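Local coordinates for peptidase M28 (Shewanella amazonensis SB2B, PDB 3IIB), which probably acts as a zinc-dependent carboxypeptidase or dipeptidase of the M28 family, hydrolysing short peptides as a homodimer with a two-zinc active site, at residues T246-I251 and E292-V297; L58-V63 and V238-K243; I131-A136 and G168-S173; A108-F113 and K217-S222; N369-G374 and S389-G394. One frame throughout, in Å; residues are numbered along the deposited sequence.

How the contacts relate
Contacts 1 to 4 all reach one large mixed sheet but hold opposite ends of it: contacts 1 and 2, with centres 12 Å apart, sit on the zinc-peptidase side, contacts 3 and 4, 10 Å apart, on the far side. Strand 220-242 serves both contact 2 and contact 4, whose centres are 54 Å apart. Contact 3 is buried and largely apolar, with one salt bridge at its end; the others are partly buried. In contacts 1 and 2, charged pairs join the backbone bonds; contact 4 has no charged pair between its segments, and waters bridge it, as also in contact 1. Contact 5, in a separate small sheet nearer the zinc ions, relies on a serine hydroxyl and waters.

Contact 1: T246-I251 and E292-V297; sequences TKADEI and ERTIRV
Segments 246-251 and 292-297 run parallel with Ile251 opposite Thr294, after a type I turn from Lys247 to Glu250 has bent the first chain into line. Thr294 is held to this turn twice: its N donates to Glu250 O (2.9 Å), and its OG1 gives a short bond of 2.6 Å to Ala248 O, in the carbonyl plane and on a lone pair. Arg293 stretches out beside Lys247 and meets Glu250 side-on. Its NE (2.8 Å) and NH2 (3.3 Å) both reach Glu250 OE1, which lies in the guanidinium plane, while the carboxylate is turned 52° from that plane. Lys247 NZ comes within 3.5 Å of Arg293 NH2; a water accepting from both nitrogens and donating to Glu250 OE2 probably eases this like-charge approach. A second water links Lys247 NZ to Glu292 OE1. Farther along, in the conformer described, Ile251 lays CG1 and CD1 over one face of the Arg296 guanidinium, whose charge is met by Glu320. Strand 247-257, helix 267-285 and strand 293-300 form a beta-alpha-beta crossover, and this contact pairs its two parallel strands at their N-terminal ends within the M28 peptidase fold.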
# COMPACT_ATOMS: atom_id res chain seq x y z
N THR A 246 44.14 16.81 -17.15
CA THR A 246 44.59 18.11 -17.63
C THR A 246 43.81 19.29 -17.04
O THR A 246 44.30 20.43 -17.01
CB THR A 246 44.53 18.16 -19.15
OG1 THR A 246 43.18 17.92 -19.57
CG2 THR A 246 45.51 17.11 -19.77
N LYS A 247 42.61 19.01 -16.51
CA LYS A 247 41.77 20.04 -15.92
C LYS A 247 41.28 19.60 -14.55
O LYS A 247 40.13 19.87 -14.17
CB LYS A 247 40.60 20.38 -16.85
CG LYS A 247 41.01 21.02 -18.16
CD LYS A 247 39.80 21.49 -18.95
CE LYS A 247 40.19 22.21 -20.22
NZ LYS A 247 39.04 22.86 -20.85
N ALA A 248 42.18 18.97 -13.77
CA ALA A 248 41.80 18.30 -12.53
C ALA A 248 41.29 19.29 -11.50
O ALA A 248 40.58 18.92 -10.59
CB ALA A 248 42.98 17.49 -11.96
N ASP A 249 41.68 20.56 -11.62
CA ASP A 249 41.21 21.63 -10.70
C ASP A 249 39.75 22.02 -10.93
O ASP A 249 39.15 22.72 -10.12
CB ASP A 249 42.10 22.89 -10.81
CG ASP A 249 42.15 23.48 -12.19
OD1 ASP A 249 42.19 22.73 -13.18
OD2 ASP A 249 42.19 24.74 -12.32
N GLU A 250 39.18 21.58 -12.04
CA GLU A 250 37.79 21.82 -12.34
C GLU A 250 36.96 20.59 -11.98
O GLU A 250 37.43 19.47 -12.12
CB GLU A 250 37.61 22.13 -13.81
CG GLU A 250 38.39 23.33 -14.24
CD GLU A 250 38.17 23.71 -15.68
OE1 GLU A 250 37.02 23.65 -16.16
OE2 GLU A 250 39.17 24.10 -16.33
N ILE A 251 35.75 20.84 -11.49
CA ILE A 251 34.91 19.81 -10.91
C ILE A 251 33.58 19.68 -11.66
O ILE A 251 32.90 20.67 -11.89
CB ILE A 251 34.57 20.14 -9.45
CG1 ILE A 251 35.84 20.13 -8.60
CG2 ILE A 251 33.55 19.16 -8.90
CD1 ILE A 251 35.85 21.23 -7.59
N GLU A 292 39.25 14.77 -18.23
CA GLU A 292 40.02 16.00 -18.06
C GLU A 292 39.74 16.64 -16.71
O GLU A 292 40.67 17.00 -15.96
CB GLU A 292 39.76 16.95 -19.20
CG GLU A 292 40.28 16.39 -20.52
CD GLU A 292 39.99 17.29 -21.72
OE1 GLU A 292 39.39 18.35 -21.52
OE2 GLU A 292 40.34 16.92 -22.86
N ARG A 293 38.47 16.80 -16.40
CA ARG A 293 38.06 17.37 -15.10
C ARG A 293 37.93 16.30 -14.04
O ARG A 293 37.68 15.16 -14.35
CB ARG A 293 36.74 18.12 -15.20
CG ARG A 293 36.74 19.27 -16.20
CD ARG A 293 35.47 20.14 -16.22
NE ARG A 293 35.76 21.30 -17.04
CZ ARG A 293 35.61 21.36 -18.37
NH1 ARG A 293 35.00 20.38 -19.04
NH2 ARG A 293 36.05 22.43 -19.03
N THR A 294 38.01 16.72 -12.78
CA THR A 294 37.67 15.85 -11.67
C THR A 294 36.16 15.63 -11.64
O THR A 294 35.41 16.58 -11.85
CB THR A 294 38.18 16.44 -10.37
OG1 THR A 294 39.61 16.49 -10.44
CG2 THR A 294 37.67 15.62 -9.16
N ILE A 295 35.72 14.39 -11.44
CA ILE A 295 34.30 14.11 -11.23
C ILE A 295 34.08 13.85 -9.76
O ILE A 295 34.69 12.95 -9.18
CB ILE A 295 33.82 12.93 -12.06
CG1 ILE A 295 33.93 13.30 -13.55
CG2 ILE A 295 32.39 12.48 -11.69
CD1 ILE A 295 33.92 12.06 -14.54
N ARG A 296 33.21 14.64 -9.16
CA ARG A 296 32.97 14.55 -7.73
C ARG A 296 31.54 14.07 -7.47
O ARG A 296 30.56 14.72 -7.89
CB ARG A 296 33.23 15.92 -7.07
CG ARG A 296 33.00 15.89 -5.55
CD ARG A 296 33.28 17.22 -4.88
NE ARG A 296 34.71 17.52 -4.92
CZ ARG A 296 35.24 18.72 -4.71
NH1 ARG A 296 34.47 19.79 -4.46
NH2 ARG A 296 36.56 18.86 -4.74
N VAL A 297 31.42 12.91 -6.80
CA VAL A 297 30.15 12.38 -6.33
C VAL A 297 29.90 12.98 -4.96
O VAL A 297 30.74 12.85 -4.08
CB VAL A 297 30.14 10.84 -6.26
CG1 VAL A 297 28.85 10.32 -5.57
CG2 VAL A 297 30.24 10.23 -7.67
O HOH W 1 38.44 24.67 -18.88
O HOH W 2 37.99 20.48 -21.48

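Contact 2: L58-V63 and V238-K243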
# COMPACT_ATOMS: atom_id res chain seq x y z
N LEU A 58 34.77 0.62 -3.92
CA LEU A 58 34.70 0.79 -5.35
C LEU A 58 35.97 1.41 -5.93
O LEU A 58 36.10 1.55 -7.14
CB LEU A 58 33.48 1.63 -5.72
CG LEU A 58 32.15 0.95 -5.40
CD1 LEU A 58 30.98 1.94 -5.51
CD2 LEU A 58 31.96 -0.26 -6.32
N GLY A 59 36.93 1.79 -5.09
CA GLY A 59 38.22 2.23 -5.61
C GLY A 59 38.34 3.68 -6.02
O GLY A 59 39.27 4.03 -6.76
N PHE A 60 37.44 4.54 -5.55
CA PHE A 60 37.53 5.96 -5.91
C PHE A 60 38.85 6.54 -5.46
O PHE A 60 39.47 6.08 -4.52
CB PHE A 60 36.34 6.78 -5.40
CG PHE A 60 35.06 6.51 -6.17
CD1 PHE A 60 34.91 7.01 -7.45
CD2 PHE A 60 34.09 5.70 -5.68
CE1 PHE A 60 33.77 6.73 -8.17
CE2 PHE A 60 32.93 5.40 -6.41
CZ PHE A 60 32.77 5.91 -7.62
N ASP A 61 39.29 7.57 -6.17
CA ASP A 61 40.60 8.15 -5.92
C ASP A 61 40.68 8.91 -4.59
O ASP A 61 41.70 8.82 -3.89
CB ASP A 61 41.00 9.04 -7.06
CG ASP A 61 41.20 8.27 -8.36
OD1 ASP A 61 42.05 7.39 -8.34
OD2 ASP A 61 40.51 8.51 -9.37
N ARG A 62 39.61 9.59 -4.23
CA ARG A 62 39.46 10.16 -2.88
C ARG A 62 38.07 9.85 -2.38
O ARG A 62 37.10 9.79 -3.15
CB ARG A 62 39.65 11.68 -2.90
CG ARG A 62 41.05 12.12 -3.31
CD ARG A 62 41.20 13.67 -3.30
NE ARG A 62 40.93 14.26 -1.99
CZ ARG A 62 40.40 15.47 -1.78
NH1 ARG A 62 40.01 16.25 -2.81
NH2 ARG A 62 40.21 15.90 -0.53
N VAL A 63 38.00 9.60 -1.08
CA VAL A 63 36.74 9.37 -0.40
C VAL A 63 36.87 10.04 0.94
O VAL A 63 37.80 9.76 1.71
CB VAL A 63 36.41 7.82 -0.20
CG1 VAL A 63 35.12 7.63 0.63
CG2 VAL A 63 36.32 7.07 -1.54
N VAL A 238 29.07 13.09 2.16
CA VAL A 238 30.04 12.06 1.85
C VAL A 238 30.44 12.22 0.41
O VAL A 238 29.56 12.33 -0.49
CB VAL A 238 29.46 10.65 2.11
CG1 VAL A 238 30.41 9.52 1.63
CG2 VAL A 238 29.10 10.48 3.59
N ILE A 239 31.76 12.27 0.17
CA ILE A 239 32.26 12.69 -1.12
C ILE A 239 33.24 11.65 -1.66
O ILE A 239 34.11 11.11 -0.91
CB ILE A 239 32.91 14.06 -1.03
CG1 ILE A 239 31.86 15.13 -0.62
CG2 ILE A 239 33.63 14.40 -2.38
CD1 ILE A 239 32.43 16.50 -0.22
N ALA A 240 33.10 11.37 -2.95
CA ALA A 240 34.10 10.58 -3.69
C ALA A 240 34.47 11.25 -4.97
O ALA A 240 33.66 11.96 -5.61
CB ALA A 240 33.59 9.19 -4.00
N GLU A 241 35.70 10.99 -5.40
CA GLU A 241 36.20 11.59 -6.62
C GLU A 241 36.87 10.58 -7.54
O GLU A 241 37.53 9.65 -7.10
CB GLU A 241 37.20 12.73 -6.29
CG GLU A 241 36.56 13.91 -5.58
CD GLU A 241 37.52 14.98 -5.10
OE1 GLU A 241 38.74 14.87 -5.34
OE2 GLU A 241 37.01 15.95 -4.50
N VAL A 242 36.58 10.77 -8.83
CA VAL A 242 37.36 10.26 -9.93
C VAL A 242 38.36 11.35 -10.31
O VAL A 242 37.98 12.42 -10.77
CB VAL A 242 36.47 9.92 -11.14
CG1 VAL A 242 37.35 9.40 -12.31
CG2 VAL A 242 35.37 8.90 -10.75
N LYS A 243 39.64 11.09 -10.14
CA LYS A 243 40.66 12.10 -10.33
C LYS A 243 40.71 12.54 -11.80
O LYS A 243 40.63 11.71 -12.71
CB LYS A 243 42.04 11.54 -9.87
CG LYS A 243 43.16 12.53 -9.93
CD LYS A 243 44.41 12.13 -9.12
CE LYS A 243 45.21 11.02 -9.75
NZ LYS A 243 46.53 10.89 -9.03
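Asp61 and Arg62 both face Glu241, so that two consecutive residues of one segment stand against one of the other in a classic beta bulge. Asp61 N donates to Glu241 O at 2.9 Å, and Glu241 N returns a bond of the same length to Arg62 O. Beyond the bulge Val63 pairs with Ala240 in a non-hydrogen-bonded antiparallel position. The Asp61 side chain adds a further bond: its OD2 takes the backbone N-H of Lys243 at 2.8 Å, almost straight at 177°, on the anti side of the carboxylate, somewhat out of its plane. This fixes the carboxylate where the partner strand ends. On the Arg62 side of the sheet, the arginine and Glu241 run alongside each other in the same direction. A bend at chi3 (59°) in Arg62 turns NH1 back to Glu241 OE1, 3.1 Å away, with the guanidinium and carboxylate planes nearly perpendicular. The other oxygen, Glu241 OE2, is bound by Tyr64 and Arg296, so the glutamate is gripped from both neighbouring strands. On the other side of the sheet the Phe60 ring lies with one face over Ala240 CB, a CH-pi contact 4.2 Å from the ring centroid. Val242 CG2 meets the ring at its edge, in plane, 3.7 Å from CE1. Phe60 also touches Leu55 and Ala281, which belong to helices 42-57 and 267-285. Following a Schellman motif at Gly59, the chain thus passes from helix 42-57 into strand 62-84 and joins the central sheet of the peptidase domain through a bulged antiparallel pair.

Contact 3: I131-A136 and G168-S173; sequences IAFIDA and GIIIRS
Arg172 begins its path across to segment 131-136 at CB, which packs 3.8 Å from Ile134 O. CG stands anti to the backbone N (chi1 177°) and approaches Ala136 O; CD meets both Asp135 O, at 3.3 Å, and Ala136 O. The bend at chi3 brings NE to two acceptors of one residue, Asp135 O at 3.0 Å and OD1 at 2.9 Å. NH2 also reaches Asp135 OD1, on the syn side of the carboxylate, so OD1 takes two N-H groups. NH1 is taken by Asn203 OD1. Outer partners extend the charge network, Arg112 at Asp135 OD2 and Asp207 at Arg172 NH2. The salt bridge closes the end of a parallel pair in a beta-alpha-beta unit, strand 131-134, helix 145-163 and strand 168-172, where backbone bonds run from Ala132 N to Gly168 O through to Arg172 N with Ile134 O. On the side facing helix 203-213, Phe133 CD1 rests 3.9 Å from Ile170 CD1, while Ile170 O meets the ring at its edge. On the other side, which Ile169 and Ile171 share with helix 145-163, Ile134 CD1 touches Ile169 CD1 at 3.8 Å, and Ile134 CB packs against Ile171 CG2.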
# COMPACT_ATOMS: atom_id res chain seq x y z
N ILE A 131 -9.71 21.03 14.98
CA ILE A 131 -8.58 20.55 14.21
C ILE A 131 -8.83 20.90 12.74
O ILE A 131 -9.90 20.58 12.21
CB ILE A 131 -8.41 19.04 14.39
CG1 ILE A 131 -7.79 18.74 15.79
CG2 ILE A 131 -7.51 18.40 13.27
CD1 ILE A 131 -7.76 17.25 16.18
N ALA A 132 -7.86 21.53 12.09
CA ALA A 132 -7.98 21.82 10.66
C ALA A 132 -7.73 20.53 9.89
O ALA A 132 -6.89 19.75 10.29
CB ALA A 132 -6.97 22.91 10.22
N PHE A 133 -8.45 20.37 8.77
CA PHE A 133 -8.25 19.27 7.82
C PHE A 133 -8.09 19.87 6.42
O PHE A 133 -9.04 20.39 5.86
CB PHE A 133 -9.42 18.26 7.94
CG PHE A 133 -9.51 17.23 6.82
CD1 PHE A 133 -8.37 16.54 6.36
CD2 PHE A 133 -10.74 16.98 6.21
CE1 PHE A 133 -8.47 15.62 5.31
CE2 PHE A 133 -10.85 16.05 5.20
CZ PHE A 133 -9.72 15.39 4.73
N ILE A 134 -6.88 19.82 5.87
CA ILE A 134 -6.65 20.22 4.50
C ILE A 134 -6.78 18.99 3.62
O ILE A 134 -6.07 17.99 3.84
CB ILE A 134 -5.22 20.82 4.28
CG1 ILE A 134 -5.00 22.09 5.10
CG2 ILE A 134 -4.98 21.04 2.72
CD1 ILE A 134 -3.56 22.70 5.04
N ASP A 135 -7.72 19.04 2.67
CA ASP A 135 -8.08 17.89 1.87
C ASP A 135 -7.48 17.86 0.45
O ASP A 135 -7.79 16.95 -0.32
CB ASP A 135 -9.60 17.79 1.76
CG ASP A 135 -10.06 16.52 1.06
OD1 ASP A 135 -9.61 15.40 1.42
OD2 ASP A 135 -10.91 16.65 0.15
N ALA A 136 -6.61 18.80 0.11
CA ALA A 136 -6.15 18.91 -1.27
C ALA A 136 -5.56 17.59 -1.80
O ALA A 136 -4.67 17.05 -1.22
CB ALA A 136 -5.10 20.00 -1.42
N GLY A 168 -4.79 21.55 16.35
CA GLY A 168 -4.10 20.54 15.57
C GLY A 168 -4.43 20.62 14.10
O GLY A 168 -5.37 21.30 13.71
N ILE A 169 -3.66 19.89 13.27
CA ILE A 169 -3.98 19.79 11.86
C ILE A 169 -3.78 18.36 11.40
O ILE A 169 -2.84 17.66 11.82
CB ILE A 169 -3.18 20.76 11.02
CG1 ILE A 169 -3.51 20.63 9.54
CG2 ILE A 169 -1.64 20.59 11.20
CD1 ILE A 169 -2.93 21.79 8.71
N ILE A 170 -4.74 17.89 10.59
CA ILE A 170 -4.51 16.71 9.77
C ILE A 170 -4.59 17.12 8.32
O ILE A 170 -5.41 17.96 7.95
CB ILE A 170 -5.52 15.55 10.03
CG1 ILE A 170 -6.95 16.05 10.04
CG2 ILE A 170 -5.18 14.80 11.39
CD1 ILE A 170 -8.06 14.91 9.86
N ILE A 171 -3.76 16.49 7.49
CA ILE A 171 -3.82 16.71 6.06
C ILE A 171 -4.05 15.40 5.30
O ILE A 171 -3.61 14.32 5.71
CB ILE A 171 -2.56 17.44 5.50
CG1 ILE A 171 -1.30 16.55 5.51
CG2 ILE A 171 -2.39 18.81 6.18
CD1 ILE A 171 -0.09 17.21 4.78
N ARG A 172 -4.73 15.49 4.16
CA ARG A 172 -4.63 14.44 3.18
C ARG A 172 -3.18 14.35 2.72
O ARG A 172 -2.59 15.34 2.27
CB ARG A 172 -5.50 14.71 1.96
CG ARG A 172 -5.38 13.66 0.83
CD ARG A 172 -6.21 14.06 -0.40
NE ARG A 172 -7.64 13.97 -0.16
CZ ARG A 172 -8.38 12.87 -0.36
NH1 ARG A 172 -7.82 11.73 -0.84
NH2 ARG A 172 -9.68 12.91 -0.10
N SER A 173 -2.63 13.15 2.84
CA SER A 173 -1.26 12.87 2.43
C SER A 173 -0.97 13.46 1.08
O SER A 173 -1.81 13.38 0.15
CB SER A 173 -1.00 11.37 2.39
OG SER A 173 -0.80 10.85 3.70
O HOH W 3 -3.45 17.91 1.25
O HOH W 4 -2.77 15.14 -1.66

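Contact 4: A108-F113 and K217-S222; sequences ATIVRF and KEVVIS
Ile110 N donates to Val219 O at 2.9 Å, an almost straight bond (169°) and the shortest between the protein atoms of these two segments. It belongs to an antiparallel pairing in which the start of the long strand 220-242 meets strand 106-113 of the large mixed sheet. Ala108 and Ile221 form a hydrogen-bonded pair, each N reaching the other's O at 3.0 Å, and Thr109 with Val220 is the non-hydrogen-bonded pair beside it. The strand axes lie 119° apart, far from a straight antiparallel pair, and the bridges are confined to these few residues. Ile110 carries most of the apolar contact. With CG1 between the backbone N and the carbonyl carbon (chi1 71°), the side chain runs beside that of Val219 and points the same way, CG1 lying 3.9 Å from Val219 CB. Its CG2 branch instead touches Ile221 CG1, the two isoleucines crossing at about a right angle. Ile209, Met212 and Leu213 of helix 203-213 pack against Ile110 and Val219 on this side. On the opposite side Thr109 OG1 touches Val220 CG2. Water continues the pairing where the strands part: one molecule donates to Ile110 O and accepts from Val219 N, and another lies 2.7 Å from Thr109 OG1 and donates to Glu218 OE1.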
# COMPACT_ATOMS: atom_id res chain seq x y z
N ALA A 108 -11.20 16.32 18.97
CA ALA A 108 -11.74 17.60 18.52
C ALA A 108 -12.53 17.43 17.27
O ALA A 108 -12.26 16.52 16.48
CB ALA A 108 -10.60 18.60 18.26
N THR A 109 -13.47 18.36 17.07
CA THR A 109 -14.19 18.49 15.80
C THR A 109 -13.26 19.05 14.75
O THR A 109 -12.43 19.92 15.03
CB THR A 109 -15.38 19.43 15.99
OG1 THR A 109 -16.23 18.84 16.98
CG2 THR A 109 -16.16 19.66 14.69
N ILE A 110 -13.36 18.54 13.53
CA ILE A 110 -12.54 19.06 12.43
C ILE A 110 -13.29 20.08 11.59
O ILE A 110 -14.53 20.17 11.64
CB ILE A 110 -11.98 17.90 11.52
CG1 ILE A 110 -13.08 17.27 10.70
CG2 ILE A 110 -11.24 16.83 12.36
CD1 ILE A 110 -12.59 16.38 9.61
N VAL A 111 -12.54 20.88 10.85
CA VAL A 111 -13.06 21.77 9.82
C VAL A 111 -12.24 21.52 8.57
O VAL A 111 -11.02 21.58 8.61
CB VAL A 111 -13.00 23.27 10.21
CG1 VAL A 111 -13.61 24.15 9.07
CG2 VAL A 111 -13.70 23.54 11.53
N ARG A 112 -12.93 21.23 7.48
CA ARG A 112 -12.30 20.88 6.23
C ARG A 112 -12.04 22.11 5.35
O ARG A 112 -12.89 22.98 5.23
CB ARG A 112 -13.20 19.91 5.44
CG ARG A 112 -12.60 19.44 4.12
CD ARG A 112 -13.60 18.61 3.30
NE ARG A 112 -13.05 18.36 1.97
CZ ARG A 112 -12.91 19.28 1.02
NH1 ARG A 112 -13.39 20.51 1.19
NH2 ARG A 112 -12.34 18.98 -0.15
N PHE A 113 -10.86 22.13 4.73
CA PHE A 113 -10.45 23.15 3.77
C PHE A 113 -9.99 22.47 2.50
O PHE A 113 -9.36 21.42 2.57
CB PHE A 113 -9.33 24.02 4.39
CG PHE A 113 -9.81 24.78 5.60
CD1 PHE A 113 -10.45 26.00 5.44
CD2 PHE A 113 -9.72 24.22 6.89
CE1 PHE A 113 -10.98 26.68 6.55
CE2 PHE A 113 -10.24 24.89 7.98
CZ PHE A 113 -10.86 26.11 7.83
N LYS A 217 -22.75 15.78 8.37
CA LYS A 217 -22.38 15.45 9.73
C LYS A 217 -21.07 16.17 10.05
O LYS A 217 -20.20 16.30 9.20
CB LYS A 217 -22.20 13.95 9.91
CG LYS A 217 -23.46 13.13 9.71
CD LYS A 217 -24.55 13.53 10.70
CE LYS A 217 -25.95 13.24 10.14
NZ LYS A 217 -26.21 11.79 10.07
N GLU A 218 -20.93 16.63 11.29
CA GLU A 218 -19.61 17.00 11.81
C GLU A 218 -18.80 15.76 12.18
O GLU A 218 -19.34 14.78 12.71
CB GLU A 218 -19.75 17.91 13.03
CG GLU A 218 -20.33 19.27 12.61
CD GLU A 218 -20.25 20.32 13.69
OE1 GLU A 218 -20.41 19.97 14.87
OE2 GLU A 218 -20.04 21.49 13.33
N VAL A 219 -17.50 15.81 11.90
CA VAL A 219 -16.57 14.73 12.21
C VAL A 219 -15.68 15.16 13.35
O VAL A 219 -15.13 16.30 13.37
CB VAL A 219 -15.72 14.36 10.97
CG1 VAL A 219 -14.62 13.30 11.29
CG2 VAL A 219 -16.66 13.93 9.83
N VAL A 220 -15.58 14.26 14.32
CA VAL A 220 -14.73 14.42 15.48
C VAL A 220 -13.70 13.34 15.41
O VAL A 220 -14.05 12.18 15.16
CB VAL A 220 -15.58 14.24 16.77
CG1 VAL A 220 -14.70 14.31 18.06
CG2 VAL A 220 -16.74 15.25 16.79
N ILE A 221 -12.44 13.68 15.66
CA ILE A 221 -11.36 12.69 15.64
C ILE A 221 -10.62 12.69 16.97
O ILE A 221 -10.71 13.64 17.74
CB ILE A 221 -10.37 12.91 14.45
CG1 ILE A 221 -9.52 14.17 14.61
CG2 ILE A 221 -11.16 12.95 13.12
CD1 ILE A 221 -8.38 14.24 13.58
N SER A 222 -9.93 11.58 17.22
CA SER A 222 -8.90 11.46 18.24
C SER A 222 -7.54 11.42 17.54
O SER A 222 -7.42 10.75 16.51
CB SER A 222 -9.07 10.17 19.02
OG SER A 222 -8.04 10.04 20.01
O HOH W 5 -18.87 18.45 16.45
O HOH W 6 -16.67 18.37 11.11

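Contact 5: N369-G374 and S389-G394; sequences NKASGG and SLRQDG
This is a small, partly buried contact between a loop and a strand: segment 369-374, in the loop after strand 365-366, lies against strand 387-392, an outer strand of a three-stranded mixed sheet. Ser389 provides the direct polar link. Its OG, set anti to the carbonyl carbon (chi1 -73°), accepts a weak hydrogen bond from Gly373 N at 3.0 Å, the angle at the hydrogen being 131°. Ala371 points its methyl toward the same serine, with CB 3.6 Å from Ser389 OG. Gly373 has a positive phi, which turns the loop here, and Ser372 OG, in one of its two conformers, spans this turn by donating to Gly373 O. Two residues along the strand, Arg391 folds back at chi2 (-65°), which lays the centre of one guanidinium face over Ser389 CB. The group meets the loop mainly through water. One water accepts from Ser372 N and from Arg391 NH2 (2.9 Å); a second accepts from Arg391 NH1 at 2.7 Å and, in that same conformer, donates to Ser372 OG. Both lie at the guanidinium edge, in its plane, so the flat group presents two N-H donors to the loop while NE is engaged by Asp341 of the central strand 337-343, which probably helps to hold the arginine's rotation. The loop is tied to the same strand by backbone bonding between Ala371 and Trp342. Gly374 lies about 9 Å from a bound zinc ion and about 6 Å from the side chain of the zinc ligand Asp331, placing this packing beside the two-zinc active site of the M28 peptidase.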
# COMPACT_ATOMS: atom_id res chain seq x y z
N ASN A 369 16.95 26.12 -21.26
CA ASN A 369 18.11 26.73 -20.56
C ASN A 369 17.68 27.50 -19.32
O ASN A 369 18.23 28.55 -18.98
CB ASN A 369 18.93 27.63 -21.49
CG ASN A 369 20.34 27.87 -20.99
OD1 ASN A 369 20.84 27.14 -20.12
ND2 ASN A 369 20.99 28.92 -21.51
N LYS A 370 16.67 26.94 -18.65
CA LYS A 370 16.07 27.54 -17.43
C LYS A 370 16.02 26.55 -16.27
O LYS A 370 15.22 26.71 -15.35
CB LYS A 370 14.66 28.05 -17.77
N ALA A 371 16.87 25.52 -16.29
CA ALA A 371 16.87 24.50 -15.21
C ALA A 371 17.18 25.07 -13.83
O ALA A 371 18.08 25.90 -13.68
CB ALA A 371 17.86 23.38 -15.53
N SER A 372 16.47 24.58 -12.84
CA SER A 372 16.74 24.92 -11.45
C SER A 372 17.89 24.09 -10.88
O SER A 372 18.57 24.54 -9.97
CB SER A 372 15.49 24.71 -10.59
OG SER A 372 15.13 23.34 -10.51
N GLY A 373 18.10 22.90 -11.42
CA GLY A 373 18.91 21.89 -10.79
C GLY A 373 18.13 21.23 -9.68
O GLY A 373 17.15 21.77 -9.13
N GLY A 374 18.57 20.04 -9.32
CA GLY A 374 17.96 19.31 -8.21
C GLY A 374 18.15 20.01 -6.88
O GLY A 374 18.89 20.98 -6.76
N SER A 389 19.35 19.80 -15.12
CA SER A 389 18.27 18.99 -14.54
C SER A 389 18.01 17.87 -15.54
O SER A 389 17.52 18.10 -16.66
CB SER A 389 17.01 19.81 -14.34
OG SER A 389 17.13 20.71 -13.25
N LEU A 390 18.35 16.67 -15.11
CA LEU A 390 18.17 15.48 -15.91
C LEU A 390 16.81 14.93 -15.49
O LEU A 390 16.64 14.33 -14.41
CB LEU A 390 19.33 14.51 -15.66
CG LEU A 390 20.69 14.99 -16.22
CD1 LEU A 390 21.43 15.81 -15.14
CD2 LEU A 390 21.57 13.85 -16.66
N ARG A 391 15.82 15.19 -16.34
CA ARG A 391 14.42 15.06 -15.93
C ARG A 391 14.01 13.60 -15.93
O ARG A 391 14.03 12.97 -16.97
CB ARG A 391 13.55 15.81 -16.92
CG ARG A 391 13.84 17.32 -17.03
CD ARG A 391 13.52 18.06 -15.74
NE ARG A 391 13.69 19.51 -15.89
CZ ARG A 391 13.59 20.39 -14.90
NH1 ARG A 391 13.35 19.99 -13.64
NH2 ARG A 391 13.75 21.69 -15.16
N GLN A 392 13.60 13.09 -14.76
CA GLN A 392 13.11 11.73 -14.62
C GLN A 392 11.60 11.67 -14.72
O GLN A 392 10.94 12.60 -14.28
CB GLN A 392 13.47 11.18 -13.25
CG GLN A 392 14.97 10.98 -13.03
CD GLN A 392 15.26 10.41 -11.70
OE1 GLN A 392 15.40 11.13 -10.68
NE2 GLN A 392 15.33 9.09 -11.66
N ASP A 393 11.10 10.57 -15.26
CA ASP A 393 9.66 10.26 -15.25
C ASP A 393 9.25 9.88 -13.82
O ASP A 393 9.60 8.81 -13.31
CB ASP A 393 9.31 9.15 -16.23
CG ASP A 393 7.80 8.89 -16.32
OD1 ASP A 393 7.05 9.07 -15.35
OD2 ASP A 393 7.36 8.51 -17.42
N GLY A 394 8.53 10.79 -13.17
CA GLY A 394 8.07 10.55 -11.82
C GLY A 394 6.57 10.30 -11.71
O GLY A 394 5.94 10.61 -10.66
O HOH W 7 13.58 23.72 -13.15
O HOH W 8 12.99 21.55 -11.42